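Local coordinates for protein secretory pathway GDP dissociation inhibitor (Saccharomyces cerevisiae, PDB 2BCG) that binds GDP-bound Rab GTPases, inhibiting GDP release from Sec4 in the secretory pathway and extracting Ypt7 from vacuolar membranes, at residues A[21-33]-A[423-435]. Numbering follows the deposited sequence.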
loop_
_atom_site.group_PDB
_atom_site.type_symbol
_atom_site.label_atom_id
_atom_site.label_comp_id
_atom_site.label_asym_id
_atom_site.label_seq_id
_atom_site.Cartn_x
_atom_site.Cartn_y
_atom_site.Cartn_z
ATOM N N ILE A 21 0.925 5.042 5.614
ATOM C CA ILE A 21 1.361 5.385 4.260
ATOM C C ILE A 21 1.955 6.827 4.117
ATOM O O ILE A 21 2.921 7.022 3.393
ATOM C CB ILE A 21 0.206 5.144 3.249
ATOM C CG1 ILE A 21 0.652 5.359 1.799
ATOM C CG2 ILE A 21 -1.038 5.969 3.588
ATOM C CD1 ILE A 21 1.844 4.577 1.387
ATOM N N THR A 22 1.367 7.830 4.755
ATOM C CA THR A 22 1.930 9.181 4.630
ATOM C C THR A 22 3.395 9.183 5.058
ATOM O O THR A 22 4.255 9.710 4.332
ATOM C CB THR A 22 1.129 10.161 5.466
ATOM O OG1 THR A 22 -0.223 10.144 5.030
ATOM C CG2 THR A 22 1.717 11.578 5.388
ATOM N N GLU A 23 3.678 8.540 6.190
ATOM C CA GLU A 23 5.047 8.508 6.740
ATOM C C GLU A 23 5.965 7.671 5.866
ATOM O O GLU A 23 7.135 8.012 5.661
ATOM C CB GLU A 23 5.075 7.939 8.157
ATOM C CG GLU A 23 4.682 8.928 9.231
ATOM C CD GLU A 23 3.212 9.307 9.223
ATOM O OE1 GLU A 23 2.896 10.454 9.636
ATOM O OE2 GLU A 23 2.362 8.440 8.904
ATOM N N CYS A 24 5.464 6.522 5.398
ATOM C CA CYS A 24 6.303 5.667 4.565
ATOM C C CYS A 24 6.642 6.385 3.232
ATOM O O CYS A 24 7.768 6.287 2.781
ATOM C CB CYS A 24 5.652 4.312 4.305
ATOM S SG CYS A 24 5.520 3.306 5.792
ATOM N N ILE A 25 5.708 7.141 2.646
ATOM C CA ILE A 25 6.051 7.880 1.417
ATOM C C ILE A 25 7.134 8.901 1.690
ATOM O O ILE A 25 8.108 9.019 0.927
ATOM C CB ILE A 25 4.822 8.557 0.766
ATOM C CG1 ILE A 25 3.874 7.450 0.277
ATOM C CG2 ILE A 25 5.261 9.406 -0.459
ATOM C CD1 ILE A 25 2.519 7.978 -0.276
ATOM N N LEU A 26 6.945 9.649 2.776
ATOM C CA LEU A 26 7.938 10.678 3.134
ATOM C C LEU A 26 9.293 10.035 3.400
ATOM O O LEU A 26 10.322 10.540 2.919
ATOM C CB LEU A 26 7.440 11.504 4.309
ATOM C CG LEU A 26 6.288 12.415 3.903
ATOM C CD1 LEU A 26 5.491 12.783 5.137
ATOM C CD2 LEU A 26 6.879 13.632 3.177
ATOM N N SER A 27 9.311 8.939 4.168
ATOM C CA SER A 27 10.564 8.236 4.464
ATOM C C SER A 27 11.249 7.820 3.148
ATOM O O SER A 27 12.470 8.032 2.957
ATOM C CB SER A 27 10.273 7.031 5.355
ATOM O OG SER A 27 11.463 6.281 5.587
ATOM N N GLY A 28 10.479 7.252 2.218
ATOM C CA GLY A 28 11.056 6.880 0.909
ATOM C C GLY A 28 11.605 8.059 0.120
ATOM O O GLY A 28 12.719 7.996 -0.385
ATOM N N LEU A 29 10.828 9.142 0.031
ATOM C CA LEU A 29 11.265 10.318 -0.738
ATOM C C LEU A 29 12.511 10.937 -0.148
ATOM O O LEU A 29 13.432 11.345 -0.886
ATOM C CB LEU A 29 10.145 11.372 -0.818
ATOM C CG LEU A 29 8.925 10.935 -1.632
ATOM C CD1 LEU A 29 7.867 11.979 -1.503
ATOM C CD2 LEU A 29 9.288 10.648 -3.111
ATOM N N LEU A 30 12.558 11.022 1.178
ATOM C CA LEU A 30 13.721 11.631 1.823
ATOM C C LEU A 30 14.968 10.740 1.713
ATOM O O LEU A 30 16.053 11.255 1.507
ATOM C CB LEU A 30 13.396 11.950 3.265
ATOM C CG LEU A 30 12.355 13.085 3.408
ATOM C CD1 LEU A 30 11.818 13.124 4.826
ATOM C CD2 LEU A 30 12.990 14.476 3.046
ATOM N N SER A 31 14.818 9.413 1.814
ATOM C CA SER A 31 15.919 8.498 1.581
ATOM C C SER A 31 16.420 8.672 0.135
ATOM O O SER A 31 17.648 8.753 -0.105
ATOM C CB SER A 31 15.516 7.050 1.875
ATOM O OG SER A 31 15.415 6.851 3.280
ATOM N N VAL A 32 15.483 8.745 -0.812
ATOM C CA VAL A 32 15.860 8.986 -2.223
ATOM C C VAL A 32 16.640 10.303 -2.390
ATOM O O VAL A 32 17.582 10.356 -3.203
ATOM C CB VAL A 32 14.622 8.945 -3.158
ATOM C CG1 VAL A 32 14.977 9.472 -4.569
ATOM C CG2 VAL A 32 14.123 7.522 -3.261
ATOM N N ASP A 33 16.244 11.330 -1.652
ATOM C CA ASP A 33 16.943 12.636 -1.677
ATOM C C ASP A 33 18.381 12.520 -1.110
ATOM O O ASP A 33 19.168 13.466 -1.231
ATOM C CB ASP A 33 16.218 13.660 -0.794
ATOM C CG ASP A 33 14.979 14.283 -1.444
ATOM O OD1 ASP A 33 14.177 14.857 -0.668
ATOM O OD2 ASP A 33 14.806 14.223 -2.685
ATOM N N PHE A 423 -7.231 8.492 -2.217
ATOM C CA PHE A 423 -6.012 8.940 -1.517
ATOM C C PHE A 423 -5.508 10.350 -1.902
ATOM O O PHE A 423 -4.449 10.788 -1.431
ATOM C CB PHE A 423 -4.878 7.881 -1.689
ATOM C CG PHE A 423 -4.728 6.887 -0.529
ATOM C CD1 PHE A 423 -4.774 7.315 0.799
ATOM C CD2 PHE A 423 -4.475 5.526 -0.767
ATOM C CE1 PHE A 423 -4.602 6.418 1.875
ATOM C CE2 PHE A 423 -4.292 4.642 0.295
ATOM C CZ PHE A 423 -4.338 5.096 1.608
ATOM N N GLU A 424 -6.279 11.125 -2.685
ATOM C CA GLU A 424 -5.741 12.434 -3.085
ATOM C C GLU A 424 -5.439 13.342 -1.892
ATOM O O GLU A 424 -4.409 14.045 -1.881
ATOM C CB GLU A 424 -6.661 13.119 -4.093
ATOM C CG GLU A 424 -5.923 13.794 -5.202
ATOM C CD GLU A 424 -4.984 12.875 -6.011
ATOM O OE1 GLU A 424 -5.203 11.630 -6.126
ATOM O OE2 GLU A 424 -4.003 13.421 -6.531
ATOM N N SER A 425 -6.299 13.355 -0.871
ATOM C CA SER A 425 -6.009 14.224 0.277
ATOM C C SER A 425 -4.756 13.726 1.056
ATOM O O SER A 425 -4.053 14.529 1.693
ATOM C CB SER A 425 -7.211 14.381 1.215
ATOM O OG SER A 425 -7.552 13.132 1.787
ATOM N N MET A 426 -4.457 12.426 0.989
ATOM C CA MET A 426 -3.268 11.867 1.657
ATOM C C MET A 426 -2.022 12.353 0.907
ATOM O O MET A 426 -1.068 12.792 1.554
ATOM C CB MET A 426 -3.359 10.329 1.739
ATOM C CG MET A 426 -2.174 9.605 2.412
ATOM S SD MET A 426 -0.714 9.472 1.317
ATOM C CE MET A 426 -1.370 8.282 0.095
ATOM N N THR A 427 -2.038 12.346 -0.435
ATOM C CA THR A 427 -0.861 12.860 -1.172
ATOM C C THR A 427 -0.744 14.387 -1.048
ATOM O O THR A 427 0.359 14.936 -1.063
ATOM C CB THR A 427 -0.801 12.404 -2.634
ATOM O OG1 THR A 427 -2.050 12.663 -3.257
ATOM C CG2 THR A 427 -0.523 10.910 -2.686
ATOM N N ASP A 428 -1.872 15.081 -0.949
ATOM C CA ASP A 428 -1.809 16.522 -0.619
ATOM C C ASP A 428 -1.031 16.711 0.682
ATOM O O ASP A 428 -0.205 17.636 0.790
ATOM C CB ASP A 428 -3.201 17.164 -0.503
ATOM C CG ASP A 428 -3.890 17.300 -1.842
ATOM O OD1 ASP A 428 -5.111 17.589 -1.819
ATOM O OD2 ASP A 428 -3.236 17.146 -2.900
ATOM N N ASP A 429 -1.321 15.858 1.683
ATOM C CA ASP A 429 -0.660 15.947 2.989
ATOM C C ASP A 429 0.835 15.632 2.836
ATOM O O ASP A 429 1.689 16.365 3.345
ATOM C CB ASP A 429 -1.310 14.985 3.989
ATOM C CG ASP A 429 -0.972 15.308 5.433
ATOM O OD1 ASP A 429 -0.655 16.502 5.734
ATOM O OD2 ASP A 429 -1.052 14.384 6.272
ATOM N N VAL A 430 1.181 14.558 2.129
ATOM C CA VAL A 430 2.602 14.288 1.842
ATOM C C VAL A 430 3.316 15.513 1.238
ATOM O O VAL A 430 4.384 15.898 1.686
ATOM C CB VAL A 430 2.724 13.104 0.866
ATOM C CG1 VAL A 430 4.152 12.976 0.265
ATOM C CG2 VAL A 430 2.306 11.804 1.586
ATOM N N LYS A 431 2.722 16.104 0.202
ATOM C CA LYS A 431 3.384 17.222 -0.509
ATOM C C LYS A 431 3.535 18.410 0.423
ATOM O O LYS A 431 4.594 19.083 0.441
ATOM C CB LYS A 431 2.577 17.649 -1.743
ATOM C CG LYS A 431 2.748 16.708 -2.945
ATOM C CD LYS A 431 1.970 17.137 -4.230
ATOM C CE LYS A 431 0.478 16.816 -4.165
ATOM N NZ LYS A 431 -0.277 17.070 -5.453
ATOM N N ASP A 432 2.503 18.667 1.224
ATOM C CA ASP A 432 2.541 19.786 2.150
ATOM C C ASP A 432 3.629 19.560 3.209
ATOM O O ASP A 432 4.426 20.470 3.492
ATOM C CB ASP A 432 1.160 19.974 2.797
ATOM C CG ASP A 432 1.132 21.129 3.755
ATOM O OD1 ASP A 432 0.667 20.949 4.913
ATOM O OD2 ASP A 432 1.619 22.240 3.365
ATOM N N ILE A 433 3.697 18.346 3.759
ATOM C CA ILE A 433 4.684 18.023 4.811
ATOM C C ILE A 433 6.089 18.115 4.212
ATOM O O ILE A 433 7.007 18.644 4.857
ATOM C CB ILE A 433 4.460 16.598 5.423
ATOM C CG1 ILE A 433 3.140 16.523 6.204
ATOM C CG2 ILE A 433 5.630 16.231 6.393
ATOM C CD1 ILE A 433 2.666 15.066 6.446
ATOM N N TYR A 434 6.256 17.657 2.973
ATOM C CA TYR A 434 7.564 17.674 2.344
ATOM C C TYR A 434 8.041 19.123 2.167
ATOM O O TYR A 434 9.208 19.428 2.464
ATOM C CB TYR A 434 7.516 16.978 1.001
ATOM C CG TYR A 434 8.848 16.869 0.318
ATOM C CD1 TYR A 434 9.345 17.916 -0.455
ATOM C CD2 TYR A 434 9.626 15.719 0.458
ATOM C CE1 TYR A 434 10.557 17.815 -1.098
ATOM C CE2 TYR A 434 10.850 15.603 -0.178
ATOM C CZ TYR A 434 11.313 16.658 -0.950
ATOM O OH TYR A 434 12.530 16.528 -1.561
ATOM N N PHE A 435 7.148 19.990 1.678
ATOM C CA PHE A 435 7.434 21.441 1.542
ATOM C C PHE A 435 7.795 22.053 2.900
ATOM O O PHE A 435 8.776 22.817 3.015
ATOM C CB PHE A 435 6.233 22.159 0.901
ATOM C CG PHE A 435 6.425 23.644 0.753
ATOM C CD1 PHE A 435 5.684 24.529 1.528
ATOM C CD2 PHE A 435 7.358 24.149 -0.141
ATOM C CE1 PHE A 435 5.873 25.937 1.392
ATOM C CE2 PHE A 435 7.558 25.537 -0.287
ATOM C CZ PHE A 435 6.821 26.422 0.489
HETATM O O HOH W 1 -2.107 11.858 6.152
#
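Helix 21-32, which follows the first strand (14-17) of the Rossmann-like parallel sheet of the Rab GDI fold, packs against the C-terminal helix 424-438, with Thr22 and Val430 interlocked knobs-into-holes where the two come nearest. The segments run in roughly the same direction at 44°, their axes 9.7 Å apart. Thr22 fits among Met426, Asp429, Val430 and Ile433, while Val430 sits in turn among Thr22, Ile25, Leu26 and Leu29. At a chi1 of -59°, Thr22 CG2 stands anti to the backbone N and reaches Ile433 CD1 at 3.8 Å, whereas OG1 stays beside that N, lies along the Met426 chain and donates to a water. That water gives a proton to Asp429 OD2, which also takes the backbone N-H of Arg415, so the carboxylate ties both helices to the loop after strand 411-413. Bent at chi2 and chi3, Met426 meets Ile25 tip to tip, its SD and CE both 3.9 Å from Ile25 CD1, and CE rests over one face of the Phe423 ring, displaced toward the rim. Farther along, Leu26 spreads its two methyls, CD1 onto Ile433 CG2 at 3.7 Å and CD2 near Tyr434 CB. Tyr434 carries its ring to the end of segment 21-33, where OH donates to Asp33 OD1 at 2.5 Å, meeting the oxygen on its syn side, 16° out of the carboxylate plane. A phenylalanine here is likely to leave the Asp33 carboxylate without this phenolic partner. On its way the ring passes Leu30, whose CD2 lies 4.0 Å from Tyr434 CE2.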